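Local coordinates for protein trichothecene 3-O-acetyltransferase (Gibberella zeae, PDB 2RKV) that probably transfers the acetyl group of acetyl-CoA to the 3-hydroxyl of trichothecene mycotoxins such as T-2 toxin, as a BAHD-superfamily enzyme, at residues Gly11-Leu16 with Ser361-Thr366; Thr194-Leu199 with Gly349-Leu354. All coordinates share one frame; numbering follows the deposited sequence.

Contact 1 (Gly11-Leu16 with Ser361-Thr366); sequences GQLPGL and SNVSLT. With ZBA (12,13-Epoxytrichothec-9-ene-3,4,8,15-tetrol-4,15-diacetate-8-isovalerate), chain D.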
# COMPACT_ATOMS: atom_id res chain seq x y z
N GLY A 11 4.12 11.43 -8.01
CA GLY A 11 5.20 10.46 -7.79
C GLY A 11 6.57 11.10 -7.61
O GLY A 11 7.57 10.41 -7.36
N GLN A 12 6.64 12.42 -7.76
CA GLN A 12 7.88 13.14 -7.50
C GLN A 12 8.00 13.45 -5.99
O GLN A 12 8.99 14.05 -5.59
CB GLN A 12 7.99 14.41 -8.35
CG GLN A 12 7.68 14.24 -9.86
CD GLN A 12 8.84 13.64 -10.68
OE1 GLN A 12 9.96 13.47 -10.19
NE2 GLN A 12 8.55 13.32 -11.94
N LEU A 13 7.00 13.07 -5.19
CA LEU A 13 7.08 13.18 -3.72
C LEU A 13 8.33 12.45 -3.21
O LEU A 13 8.53 11.27 -3.54
CB LEU A 13 5.83 12.59 -3.04
CG LEU A 13 4.54 13.41 -3.05
CD1 LEU A 13 3.31 12.54 -2.76
CD2 LEU A 13 4.63 14.56 -2.07
N PRO A 14 9.19 13.16 -2.44
CA PRO A 14 10.45 12.59 -1.95
C PRO A 14 10.31 11.26 -1.21
O PRO A 14 11.16 10.37 -1.36
CB PRO A 14 10.96 13.66 -0.98
CG PRO A 14 10.40 14.92 -1.52
CD PRO A 14 9.02 14.56 -2.00
N GLY A 15 9.25 11.13 -0.41
CA GLY A 15 8.99 9.91 0.35
C GLY A 15 8.74 8.70 -0.54
O GLY A 15 9.26 7.61 -0.29
N LEU A 16 7.95 8.90 -1.59
CA LEU A 16 7.57 7.82 -2.49
C LEU A 16 8.75 7.35 -3.34
O LEU A 16 8.87 6.16 -3.65
CB LEU A 16 6.41 8.25 -3.38
CG LEU A 16 5.12 8.61 -2.65
CD1 LEU A 16 4.01 8.86 -3.66
CD2 LEU A 16 4.70 7.52 -1.67
N SER A 361 11.27 19.04 -1.34
CA SER A 361 11.71 18.38 -0.10
C SER A 361 10.79 18.62 1.11
O SER A 361 10.84 17.86 2.08
CB SER A 361 13.14 18.78 0.24
OG SER A 361 13.21 20.16 0.54
N ASN A 362 9.97 19.67 1.06
CA ASN A 362 9.05 19.99 2.17
C ASN A 362 7.69 19.32 2.08
O ASN A 362 6.88 19.42 3.00
CB ASN A 362 8.84 21.50 2.30
CG ASN A 362 10.10 22.26 2.67
OD1 ASN A 362 10.96 21.76 3.40
ND2 ASN A 362 10.21 23.48 2.16
N VAL A 363 7.42 18.65 0.96
CA VAL A 363 6.11 18.05 0.73
C VAL A 363 6.08 16.60 1.23
O VAL A 363 6.97 15.78 0.91
CB VAL A 363 5.69 18.14 -0.76
CG1 VAL A 363 4.25 17.69 -0.94
CG2 VAL A 363 5.88 19.57 -1.29
N SER A 364 5.07 16.28 2.03
CA SER A 364 4.91 14.95 2.57
C SER A 364 3.45 14.67 2.83
O SER A 364 2.74 15.52 3.37
CB SER A 364 5.69 14.80 3.88
OG SER A 364 5.43 13.54 4.48
N LEU A 365 3.00 13.49 2.42
CA LEU A 365 1.62 13.05 2.68
C LEU A 365 1.32 12.92 4.17
O LEU A 365 0.15 12.84 4.57
CB LEU A 365 1.35 11.73 1.96
CG LEU A 365 1.34 11.81 0.43
CD1 LEU A 365 1.52 10.42 -0.18
CD2 LEU A 365 0.07 12.48 -0.09
N THR A 366 2.37 12.87 5.00
CA THR A 366 2.18 12.79 6.45
C THR A 366 2.91 13.92 7.17
O THR A 366 3.42 13.73 8.28
CB THR A 366 2.63 11.43 7.02
OG1 THR A 366 4.01 11.21 6.69
CG2 THR A 366 1.76 10.29 6.48
O18 ZBA D . 5.68 6.29 6.46
C44 ZBA D . 6.36 6.24 5.52
C45 ZBA D . 7.68 6.92 5.36
C46 ZBA D . 8.78 5.98 5.48
C48 ZBA D . 8.76 5.33 6.76
C47 ZBA D . 10.17 6.54 5.44
O17 ZBA D . 6.03 5.51 4.46
C31 ZBA D . 4.91 4.60 4.49
C30 ZBA D . 3.62 5.29 4.18
C32 ZBA D . 5.27 3.50 3.57
C39 ZBA D . 6.50 2.72 3.99
C33 ZBA D . 4.60 3.26 2.49
C34 ZBA D . 3.40 4.03 2.06
O10 ZBA D . 2.28 3.22 2.50
C29 ZBA D . 3.28 5.42 2.70
C38 ZBA D . 4.28 6.35 2.02
O12 ZBA D . 4.67 7.39 2.90
C40 ZBA D . 4.88 8.62 2.46
C41 ZBA D . 5.30 9.52 3.60
O13 ZBA D . 4.75 9.00 1.40
C28 ZBA D . 1.80 5.97 2.48
C37 ZBA D . 1.60 7.43 2.93
C35 ZBA D . 0.86 4.99 3.17
C25 ZBA D . 1.01 3.77 2.33
C36 ZBA D . 0.21 5.10 4.44
O11 ZBA D . -0.49 5.46 3.27
C27 ZBA D . 1.37 5.73 0.99
C26 ZBA D . 0.79 4.32 0.96
O16 ZBA D . 1.36 3.52 -0.04
O14 ZBA D . 0.30 6.64 0.75
C42 ZBA D . -0.06 7.15 -0.43
O15 ZBA D . -0.96 7.91 -0.55
C43 ZBA D . 0.76 6.62 -1.49
O HOH W 1 7.34 12.95 0.85
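L13 carries its CG beside the backbone N, anti to the carbonyl carbon (chi1 -77°), while V363 extends CG1 anti to its own N (chi1 -172°); together these torsions bring the two side chains into contact at about a right angle. The setting is the two-part BAHD fold, where a loop leading into strand 20-28 of one sheet meets a loop leading into strand 375-379 of the other, beside the toxin pocket. L13 works as a forked wedge. Its CD2 presses on V363 CG1 at 3.3 Å, closer than two methyls normally come, and its CD1 reaches L365 CD1 at 3.8 Å, again crosswise. Farther out, P14 CG lies 4.0 Å from S361 CA.

No direct hydrogen bond joins the segments; a water does so instead, accepting from G15 N and donating to V363 O, at 2.9 Å from each. One molecule thus provides for a polar group of either loop beside an otherwise apolar junction. The far end of the packing becomes pocket wall. L365, whose CD1 also meets L13, turns that same methyl to the carbonyl oxygen O15 of one toxin acetate (3.5 Å), whereas L16 CD2 approaches O13 of the other acetate at 3.4 Å. H156 and Y413 supply hydrogen bonds to the toxin from outside these loops. The second loop is shaped by an ST turn: S364 OG accepts from T366 N at 3.2 Å, and T366 OG1 lies 3.8 Å from C41, the methyl of the acetate that carries O13.

Contact 2 (Thr194-Leu199 with Gly349-Leu354); sequences TIVPYL and GLATYL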
# COMPACT_ATOMS: atom_id res chain seq x y z
N THR A 194 0.83 14.77 -17.48
CA THR A 194 -0.33 15.64 -17.74
C THR A 194 -1.63 15.06 -17.17
O THR A 194 -2.69 15.66 -17.34
CB THR A 194 -0.51 15.89 -19.25
OG1 THR A 194 -0.70 14.63 -19.91
CG2 THR A 194 0.70 16.62 -19.84
N ILE A 195 -1.54 13.93 -16.48
CA ILE A 195 -2.75 13.20 -16.07
C ILE A 195 -3.57 13.89 -14.97
O ILE A 195 -4.76 13.61 -14.80
CB ILE A 195 -2.44 11.71 -15.74
CG1 ILE A 195 -3.68 10.84 -16.04
CG2 ILE A 195 -1.91 11.55 -14.29
CD1 ILE A 195 -3.41 9.35 -16.13
N VAL A 196 -2.92 14.77 -14.22
CA VAL A 196 -3.60 15.64 -13.26
C VAL A 196 -3.51 17.07 -13.78
O VAL A 196 -2.43 17.68 -13.74
CB VAL A 196 -2.98 15.56 -11.83
CG1 VAL A 196 -3.76 16.47 -10.86
CG2 VAL A 196 -2.98 14.12 -11.31
N PRO A 197 -4.62 17.61 -14.31
CA PRO A 197 -4.61 18.98 -14.82
C PRO A 197 -4.31 19.97 -13.70
O PRO A 197 -4.90 19.88 -12.62
CB PRO A 197 -6.03 19.18 -15.34
CG PRO A 197 -6.58 17.80 -15.54
CD PRO A 197 -5.94 16.96 -14.48
N TYR A 198 -3.38 20.90 -13.95
CA TYR A 198 -2.96 21.83 -12.91
C TYR A 198 -3.97 22.96 -12.69
O TYR A 198 -4.78 23.25 -13.57
CB TYR A 198 -1.58 22.41 -13.21
CG TYR A 198 -0.49 21.37 -13.32
CD1 TYR A 198 0.33 21.31 -14.45
CD2 TYR A 198 -0.28 20.44 -12.30
CE1 TYR A 198 1.34 20.35 -14.56
CE2 TYR A 198 0.72 19.48 -12.40
CZ TYR A 198 1.52 19.44 -13.52
OH TYR A 198 2.51 18.50 -13.63
N LEU A 199 -3.91 23.56 -11.51
CA LEU A 199 -4.71 24.74 -11.20
C LEU A 199 -3.98 25.97 -11.74
O LEU A 199 -2.76 26.05 -11.68
CB LEU A 199 -4.95 24.85 -9.69
CG LEU A 199 -5.70 23.71 -8.99
CD1 LEU A 199 -5.71 23.90 -7.49
CD2 LEU A 199 -7.14 23.55 -9.51
N GLY A 349 -4.57 20.45 -6.51
CA GLY A 349 -3.80 21.41 -5.72
C GLY A 349 -2.43 20.89 -5.33
O GLY A 349 -1.42 21.57 -5.54
N LEU A 350 -2.40 19.68 -4.79
CA LEU A 350 -1.13 19.04 -4.43
C LEU A 350 -0.21 18.89 -5.65
O LEU A 350 0.97 19.27 -5.59
CB LEU A 350 -1.37 17.68 -3.76
CG LEU A 350 -0.11 16.89 -3.41
CD1 LEU A 350 0.82 17.66 -2.45
CD2 LEU A 350 -0.46 15.55 -2.82
N ALA A 351 -0.76 18.38 -6.76
CA ALA A 351 0.02 18.24 -7.99
C ALA A 351 0.55 19.59 -8.47
O ALA A 351 1.71 19.70 -8.86
CB ALA A 351 -0.79 17.55 -9.09
N THR A 352 -0.28 20.63 -8.40
CA THR A 352 0.11 21.97 -8.85
C THR A 352 1.23 22.56 -7.98
O THR A 352 2.21 23.10 -8.51
CB THR A 352 -1.11 22.93 -8.91
OG1 THR A 352 -2.08 22.38 -9.81
CG2 THR A 352 -0.69 24.30 -9.44
N TYR A 353 1.09 22.43 -6.66
CA TYR A 353 2.13 22.89 -5.75
C TYR A 353 3.47 22.20 -6.04
O TYR A 353 4.52 22.85 -6.10
CB TYR A 353 1.73 22.66 -4.29
CG TYR A 353 2.73 23.24 -3.32
CD1 TYR A 353 2.65 24.59 -2.94
CD2 TYR A 353 3.76 22.47 -2.80
CE1 TYR A 353 3.57 25.13 -2.04
CE2 TYR A 353 4.69 23.01 -1.91
CZ TYR A 353 4.59 24.34 -1.54
OH TYR A 353 5.50 24.88 -0.65
N LEU A 354 3.42 20.88 -6.22
CA LEU A 354 4.62 20.12 -6.57
C LEU A 354 5.20 20.63 -7.89
O LEU A 354 6.39 20.91 -8.00
CB LEU A 354 4.28 18.64 -6.66
CG LEU A 354 4.13 17.94 -5.31
CD1 LEU A 354 3.33 16.64 -5.50
CD2 LEU A 354 5.49 17.65 -4.65
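G349, which has no side chain, opens the helical side of this contact by meeting L199 through its CA, 3.6 Å from L199 CD1. The arrangement is an extended loop laid across a helix: residues 194-199 belong to the long crossover that, in the BAHD fold, leads from the half of the five-stranded sheet to that of the seven-stranded one, and they run over helix 340-356. R348, just before the segment, reinforces the seam by hydrogen-bonding with its guanidinium group to P197 O and Y198 O.

A351 comes next, and its methyl points at the loop. V196 CG1 packs on A351 CB at 3.6 Å; that branch is held anti to the backbone N (chi1 -179°), which carries it toward the helix. A351 CB also lies 4.1 Å from Y198 CE2, so one methyl touches both the valine and the tyrosine. The tyrosine ring has V196 O above one face, offset toward the rim; beyond the segments it stacks with H355, and its hydroxyl is hydrogen-bonded to T9.

T352 makes the polar link. Its CG2 lies anti to the backbone N, putting OG1 beside that N (chi1 -59°), from where the hydroxyl serves two partners. It donates to R348 O one turn back on its own helix, and it accepts from the loop, L199 N to T352 OG1 being 2.8 Å and nearly straight at 169°. A backbone N-H of the crossover loop is thereby satisfied by a helix side chain. T352 OG1 also lies at the edge of the Y198 ring, near its plane and 3.6 Å from Y198 CD2, while T352 CG2 rests against L199 O at 3.5 Å.

Helix 340-356 illustrates how one helix can pass packing from a crossover loop on one side to pocket loops on another: it receives residues 194-199 in contact 2 and meets the V363 branches of contact 1, with V363 CG2 to Y353 CE2 and V363 CG1 to L350 CD1 both 3.7 Å. L13 CD2 also reaches it, 4.1 Å from L354 CD2. The contact centres are 14 Å apart, and both segments of contact 2 fall between those of contact 1 in sequence. Contact 1 lines the toxin pocket and has the L365 side chain about 10 Å from coenzyme A; contact 2 lies farther out, with the V196 side chain about 13 Å from the toxin.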